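Long-range contacts in 6-carboxyhexanoate--CoA ligase (Aquifex aeolicus, PDB 5TVA), which belongs to the BioW family of CoA ligases and is seen here with adenosine monophosphate and coenzyme A bound: residues N111-V116 with D129-V134; A115-I120 with R215-S220. All blocks are in the same frame, centred on the assembly; numbering follows the deposited sequence.

Interaction 1: residues N111-V116 with D129-V134. With AMP (adenosine monophosphate), chain C.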
loop_
_atom_site.group_PDB
_atom_site.type_symbol
_atom_site.label_atom_id
_atom_site.label_comp_id
_atom_site.label_asym_id
_atom_site.label_seq_id
_atom_site.Cartn_x
_atom_site.Cartn_y
_atom_site.Cartn_z
ATOM N N ASN A 111 9.650 11.201 -3.921
ATOM C CA ASN A 111 8.545 10.463 -3.342
ATOM C C ASN A 111 8.444 10.737 -1.847
ATOM O O ASN A 111 9.394 11.184 -1.197
ATOM C CB ASN A 111 8.714 8.965 -3.576
ATOM C CG ASN A 111 8.964 8.635 -5.020
ATOM O OD1 ASN A 111 8.028 8.550 -5.819
ATOM N ND2 ASN A 111 10.233 8.458 -5.374
ATOM N N MET A 112 7.261 10.467 -1.308
ATOM C CA MET A 112 7.078 10.470 0.128
ATOM C C MET A 112 7.573 9.147 0.711
ATOM O O MET A 112 7.849 8.184 -0.003
ATOM C CB MET A 112 5.606 10.706 0.473
ATOM C CG MET A 112 5.030 12.046 -0.000
ATOM S SD MET A 112 3.225 12.061 0.158
ATOM C CE MET A 112 3.066 12.012 1.941
ATOM N N ARG A 113 7.703 9.111 2.034
ATOM C CA ARG A 113 7.933 7.869 2.750
ATOM C C ARG A 113 6.637 7.227 3.205
ATOM O O ARG A 113 6.660 6.373 4.098
ATOM C CB ARG A 113 8.846 8.101 3.956
ATOM C CG ARG A 113 10.187 8.735 3.610
ATOM C CD ARG A 113 10.993 9.094 4.856
ATOM N NE ARG A 113 11.690 10.352 4.637
ATOM C CZ ARG A 113 11.395 11.495 5.250
ATOM N NH1 ARG A 113 10.435 11.537 6.170
ATOM N NH2 ARG A 113 12.084 12.593 4.963
ATOM N N GLY A 114 5.517 7.619 2.617
ATOM C CA GLY A 114 4.229 7.141 3.082
ATOM C C GLY A 114 3.114 7.772 2.283
ATOM O O GLY A 114 3.349 8.463 1.294
ATOM N N ALA A 115 1.890 7.534 2.731
ATOM C CA ALA A 115 0.721 7.881 1.942
ATOM C C ALA A 115 0.172 9.258 2.320
ATOM O O ALA A 115 0.318 9.726 3.462
ATOM C CB ALA A 115 -0.363 6.810 2.103
ATOM N N VAL A 116 -0.435 9.914 1.320
ATOM C CA VAL A 116 -1.288 11.079 1.540
ATOM C C VAL A 116 -2.607 10.632 2.158
ATOM O O VAL A 116 -3.206 9.634 1.729
ATOM C CB VAL A 116 -1.556 11.810 0.208
ATOM C CG1 VAL A 116 -2.642 12.892 0.376
ATOM C CG2 VAL A 116 -0.270 12.397 -0.388
ATOM N N ASP A 129 2.857 15.561 8.360
ATOM C CA ASP A 129 4.186 15.576 7.757
ATOM C C ASP A 129 4.016 15.155 6.305
ATOM O O ASP A 129 3.862 13.970 6.004
ATOM C CB ASP A 129 5.140 14.657 8.507
ATOM C CG ASP A 129 6.549 14.710 7.958
ATOM O OD1 ASP A 129 6.702 15.051 6.764
ATOM O OD2 ASP A 129 7.501 14.395 8.714
ATOM N N LYS A 130 4.058 16.135 5.405
ATOM C CA LYS A 130 3.805 15.882 3.997
ATOM C C LYS A 130 5.015 15.292 3.277
ATOM O O LYS A 130 4.885 14.866 2.127
ATOM C CB LYS A 130 3.330 17.180 3.327
ATOM C CG LYS A 130 2.273 17.898 4.171
ATOM C CD LYS A 130 1.490 18.941 3.388
ATOM C CE LYS A 130 0.609 19.797 4.317
ATOM N NZ LYS A 130 -0.332 18.993 5.171
ATOM N N GLU A 131 6.180 15.245 3.918
ATOM C CA GLU A 131 7.252 14.451 3.344
ATOM C C GLU A 131 7.122 12.989 3.740
ATOM O O GLU A 131 7.363 12.091 2.918
ATOM C CB GLU A 131 8.612 14.991 3.780
ATOM C CG GLU A 131 8.727 16.497 3.701
ATOM C CD GLU A 131 10.089 16.983 4.140
ATOM O OE1 GLU A 131 11.042 16.171 4.110
ATOM O OE2 GLU A 131 10.198 18.161 4.537
ATOM N N ARG A 132 6.693 12.752 4.979
ATOM C CA ARG A 132 6.680 11.407 5.529
ATOM C C ARG A 132 5.385 10.672 5.189
ATOM O O ARG A 132 5.410 9.491 4.808
ATOM C CB ARG A 132 6.887 11.479 7.037
ATOM C CG ARG A 132 7.469 10.229 7.603
ATOM C CD ARG A 132 7.034 9.948 9.061
ATOM N NE ARG A 132 5.973 8.958 8.983
ATOM C CZ ARG A 132 5.615 8.174 9.991
ATOM N NH1 ARG A 132 6.287 8.211 11.149
ATOM N NH2 ARG A 132 4.621 7.300 9.832
ATOM N N GLY A 133 4.244 11.360 5.325
ATOM C CA GLY A 133 2.958 10.705 5.227
ATOM C C GLY A 133 2.716 9.740 6.376
ATOM O O GLY A 133 3.412 9.719 7.383
ATOM N N VAL A 134 1.708 8.899 6.184
ATOM C CA VAL A 134 1.381 7.851 7.143
ATOM C C VAL A 134 1.682 6.499 6.494
ATOM O O VAL A 134 1.467 6.313 5.292
ATOM C CB VAL A 134 -0.090 7.981 7.591
ATOM C CG1 VAL A 134 -0.463 6.901 8.571
ATOM C CG2 VAL A 134 -0.281 9.339 8.233
HETATM P P AMP C . 6.044 0.728 -2.806
HETATM O O1P AMP C . 4.769 -0.062 -2.606
HETATM O O2P AMP C . 7.083 0.312 -1.784
HETATM O O3P AMP C . 6.533 0.905 -4.239
HETATM O "O5'" AMP C . 5.693 2.240 -2.424
HETATM C "C5'" AMP C . 4.966 3.099 -3.302
HETATM C "C4'" AMP C . 4.764 4.448 -2.650
HETATM O "O4'" AMP C . 3.733 4.327 -1.635
HETATM C "C3'" AMP C . 6.000 4.989 -1.927
HETATM O "O3'" AMP C . 6.781 5.844 -2.742
HETATM C "C2'" AMP C . 5.449 5.681 -0.690
HETATM O "O2'" AMP C . 5.146 7.038 -0.977
HETATM C "C1'" AMP C . 4.146 4.921 -0.432
HETATM N N9 AMP C . 4.289 3.854 0.586
HETATM C C8 AMP C . 5.278 2.944 0.677
HETATM N N7 AMP C . 5.094 2.124 1.749
HETATM C C5 AMP C . 3.964 2.499 2.378
HETATM C C6 AMP C . 3.169 2.053 3.553
HETATM N N6 AMP C . 3.554 1.016 4.331
HETATM N N1 AMP C . 2.031 2.741 3.842
HETATM C C2 AMP C . 1.626 3.785 3.104
HETATM N N3 AMP C . 2.294 4.235 2.029
HETATM C C4 AMP C . 3.442 3.647 1.609
#
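M112 lays the outer part of its side chain over the turn of 129-134. The bend at chi3 (67°) brings CE back against the backbone, where M112 CE lies 3.4 Å from K130 O and also packs on G133 CA. R113 adds a second side-chain contact: its guanidinium edge meets R132 CG in plane, NH1 to CG 3.5 Å, and the two side chains cross at about a right angle. R113 also runs alongside E131, but their salt bridge is long, NH2 to OE1 3.8 Å, with the planes 53° apart. Backbone bonds give the firmer link. R113 N donates to E131 O in the carbonyl plane, and A115 pairs with V134 in a single antiparallel bridge, of which the nearly straight half (178°) runs 2.9 Å from A115 N to V134 O. Between these bonds G114 and G133 pass closely, CA to CA 4.3 Å, with no side chain between the backbones. The turn is braced from within by D129 OD1, which accepts from E131 N nearly along the C-O axis and from R132 N above the carboxylate plane. On the ligand side, M112 O and G114 O both lie within hydrogen-bonding reach of AMP O2', at 3.1 Å for M112 O. This is a nucleotide-pocket wall built from loop backbone, with an Asx turn at D129 in the segment that packs against it.

Interaction 2: residues A115-I120 with R215-S220. With AMP (adenosine monophosphate), chain C.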
loop_
_atom_site.group_PDB
_atom_site.type_symbol
_atom_site.label_atom_id
_atom_site.label_comp_id
_atom_site.label_asym_id
_atom_site.label_seq_id
_atom_site.Cartn_x
_atom_site.Cartn_y
_atom_site.Cartn_z
ATOM N N ALA A 115 1.890 7.534 2.731
ATOM C CA ALA A 115 0.721 7.881 1.942
ATOM C C ALA A 115 0.172 9.258 2.320
ATOM O O ALA A 115 0.318 9.726 3.462
ATOM C CB ALA A 115 -0.363 6.810 2.103
ATOM N N VAL A 116 -0.435 9.914 1.320
ATOM C CA VAL A 116 -1.288 11.079 1.540
ATOM C C VAL A 116 -2.607 10.632 2.158
ATOM O O VAL A 116 -3.206 9.634 1.729
ATOM C CB VAL A 116 -1.556 11.810 0.208
ATOM C CG1 VAL A 116 -2.642 12.892 0.376
ATOM C CG2 VAL A 116 -0.270 12.397 -0.388
ATOM N N LEU A 117 -3.082 11.385 3.166
ATOM C CA LEU A 117 -4.436 11.233 3.716
ATOM C C LEU A 117 -5.283 12.376 3.162
ATOM O O LEU A 117 -5.159 13.527 3.600
ATOM C CB LEU A 117 -4.427 11.248 5.247
ATOM C CG LEU A 117 -3.730 10.048 5.897
ATOM C CD1 LEU A 117 -3.553 10.251 7.367
ATOM C CD2 LEU A 117 -4.500 8.776 5.647
ATOM N N MET A 118 -6.150 12.061 2.206
ATOM C CA MET A 118 -6.954 13.075 1.534
ATOM C C MET A 118 -8.388 13.070 2.049
ATOM O O MET A 118 -9.061 12.027 2.039
ATOM C CB MET A 118 -6.940 12.860 0.019
ATOM C CG MET A 118 -7.946 13.726 -0.719
ATOM S SD MET A 118 -7.587 13.917 -2.474
ATOM C CE MET A 118 -6.019 14.784 -2.392
ATOM N N ASP A 119 -8.854 14.246 2.484
ATOM C CA ASP A 119 -10.259 14.481 2.804
ATOM C C ASP A 119 -11.168 14.149 1.619
ATOM O O ASP A 119 -11.102 14.845 0.602
ATOM C CB ASP A 119 -10.426 15.953 3.224
ATOM C CG ASP A 119 -11.730 16.227 3.960
ATOM O OD1 ASP A 119 -12.777 15.679 3.564
ATOM O OD2 ASP A 119 -11.696 16.993 4.963
ATOM N N ILE A 120 -12.017 13.109 1.729
ATOM C CA ILE A 120 -12.892 12.719 0.612
ATOM C C ILE A 120 -13.713 13.894 0.125
ATOM O O ILE A 120 -13.995 14.023 -1.075
ATOM C CB ILE A 120 -13.851 11.580 1.008
ATOM C CG1 ILE A 120 -14.448 11.837 2.397
ATOM C CG2 ILE A 120 -13.299 10.184 0.673
ATOM C CD1 ILE A 120 -15.360 10.744 2.841
ATOM N N ARG A 215 0.961 7.064 -2.802
ATOM C CA ARG A 215 -0.348 6.550 -2.446
ATOM C C ARG A 215 -1.180 7.694 -1.885
ATOM O O ARG A 215 -0.670 8.555 -1.160
ATOM C CB ARG A 215 -0.253 5.406 -1.415
ATOM C CG ARG A 215 0.047 4.046 -2.010
ATOM C CD ARG A 215 0.045 2.920 -0.978
ATOM N NE ARG A 215 1.367 2.323 -0.931
ATOM C CZ ARG A 215 1.701 1.124 -1.403
ATOM N NH1 ARG A 215 0.801 0.304 -1.927
ATOM N NH2 ARG A 215 2.949 0.739 -1.291
ATOM N N VAL A 216 -2.460 7.700 -2.237
ATOM C CA VAL A 216 -3.430 8.617 -1.664
ATOM C C VAL A 216 -4.518 7.768 -1.026
ATOM O O VAL A 216 -5.116 6.914 -1.698
ATOM C CB VAL A 216 -4.013 9.585 -2.710
ATOM C CG1 VAL A 216 -5.091 10.490 -2.066
ATOM C CG2 VAL A 216 -2.903 10.438 -3.311
ATOM N N TYR A 217 -4.755 7.988 0.274
ATOM C CA TYR A 217 -5.838 7.343 1.003
ATOM C C TYR A 217 -6.999 8.324 1.106
ATOM O O TYR A 217 -6.826 9.439 1.629
ATOM C CB TYR A 217 -5.392 6.921 2.405
ATOM C CG TYR A 217 -4.317 5.858 2.514
ATOM C CD1 TYR A 217 -3.923 5.102 1.405
ATOM C CD2 TYR A 217 -3.704 5.591 3.746
ATOM C CE1 TYR A 217 -2.953 4.130 1.515
ATOM C CE2 TYR A 217 -2.714 4.610 3.864
ATOM C CZ TYR A 217 -2.345 3.882 2.735
ATOM O OH TYR A 217 -1.374 2.894 2.819
ATOM N N PHE A 218 -8.189 7.908 0.654
ATOM C CA PHE A 218 -9.378 8.763 0.731
ATOM C C PHE A 218 -10.122 8.448 2.026
ATOM O O PHE A 218 -10.661 7.341 2.179
ATOM C CB PHE A 218 -10.271 8.566 -0.493
ATOM C CG PHE A 218 -9.606 8.957 -1.791
ATOM C CD1 PHE A 218 -9.611 10.272 -2.220
ATOM C CD2 PHE A 218 -8.936 8.004 -2.564
ATOM C CE1 PHE A 218 -8.980 10.632 -3.399
ATOM C CE2 PHE A 218 -8.307 8.363 -3.747
ATOM C CZ PHE A 218 -8.337 9.665 -4.166
ATOM N N VAL A 219 -10.143 9.414 2.960
ATOM C CA VAL A 219 -10.684 9.212 4.305
ATOM C C VAL A 219 -11.677 10.313 4.670
ATOM O O VAL A 219 -11.543 11.469 4.262
ATOM C CB VAL A 219 -9.573 9.165 5.391
ATOM C CG1 VAL A 219 -8.571 8.032 5.134
ATOM C CG2 VAL A 219 -8.872 10.514 5.502
ATOM N N SER A 220 -12.666 9.950 5.479
ATOM C CA SER A 220 -13.592 10.928 6.040
ATOM C C SER A 220 -12.922 11.625 7.221
ATOM O O SER A 220 -12.485 10.953 8.162
ATOM C CB SER A 220 -14.877 10.235 6.473
ATOM O OG SER A 220 -15.892 11.184 6.737
HETATM P P AMP C . 6.044 0.728 -2.806
HETATM O O1P AMP C . 4.769 -0.062 -2.606
HETATM O O2P AMP C . 7.083 0.312 -1.784
HETATM O O3P AMP C . 6.533 0.905 -4.239
HETATM O "O5'" AMP C . 5.693 2.240 -2.424
HETATM C "C5'" AMP C . 4.966 3.099 -3.302
HETATM C "C4'" AMP C . 4.764 4.448 -2.650
HETATM O "O4'" AMP C . 3.733 4.327 -1.635
HETATM C "C3'" AMP C . 6.000 4.989 -1.927
HETATM O "O3'" AMP C . 6.781 5.844 -2.742
HETATM C "C2'" AMP C . 5.449 5.681 -0.690
HETATM O "O2'" AMP C . 5.146 7.038 -0.977
HETATM C "C1'" AMP C . 4.146 4.921 -0.432
HETATM N N9 AMP C . 4.289 3.854 0.586
HETATM C C8 AMP C . 5.278 2.944 0.677
HETATM N N7 AMP C . 5.094 2.124 1.749
HETATM C C5 AMP C . 3.964 2.499 2.378
HETATM C C6 AMP C . 3.169 2.053 3.553
HETATM N N6 AMP C . 3.554 1.016 4.331
HETATM N N1 AMP C . 2.031 2.741 3.842
HETATM C C2 AMP C . 1.626 3.785 3.104
HETATM N N3 AMP C . 2.294 4.235 2.029
HETATM C C4 AMP C . 3.442 3.647 1.609
#
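V116 O accepts the shortest bond of the contact, 2.7 Å from Y217 N, nearly straight at the hydrogen (175°). V116 N donates in turn to R215 O, and the alternation continues through M118 N to Y217 O, V219 N to M118 O and I120 N to V219 O, the regular pattern of parallel strands. Strands 116-119 and 215-219 keep one register, V116 beside V216 through D119 beside V219, although their axes diverge by 36°.

On the side of L117 and Y217, the tyrosine ring takes A115 CB over its centre in a CH-pi contact, 3.6 Å from CB to the centroid and 11° off the normal. L117 CD2 meets the same ring at its edge, 3.8 Å from Y217 CD2. Helix 224-233 covers this side. The other carries V116, V216, M118 and F218, the last three against helix 91-102: V216 CG1 sits over one face of the F218 ring toward the rim, while M118, its CG anti to the backbone N, runs alongside and brings SD to 3.7 Å from F218 CE1, an oblique Met-aromatic contact. Beyond the strand end, I120 CG2 reaches F218 CB at 3.6 Å.

At the nucleotide end of the pair, polar groups take over. R215 NE makes a weak bond to AMP O4', 3.2 Å away, while R215 NH1 is bonded to Y191. The phenol end of Y217 comes close to the adenine, OH to C2 3.1 Å, and the hydroxyl is tied to T136. With apolar packing on both sides of the strands, these outside bonds to Y191 and T136 probably fix the polar ends of R215 and Y217 where they flank the ribose and the base.

In the fold
Interactions 1 and 2 share A115 and V116, and their centres lie about 11 Å apart. A115 is the common residue that touches both partners: its backbone pairs with V134 in interaction 1, while its methyl faces strand 214-219 in interaction 2. The two also meet directly, V134 CG2 packing 3.5 Å from L117 CD1. Strand 116-119 is an outermost strand of the six-stranded mixed sheet within this chain, and the 129-134 turn meets the loop leading into it. Both contacts reach AMP, 111-116 chiefly through backbone carbonyls near the ribose and 215-220 through side chains. A115 N, shared by both, lies 3.4 Å from AMP N3. R113, R132 and R215 also belong to the coenzyme A pocket.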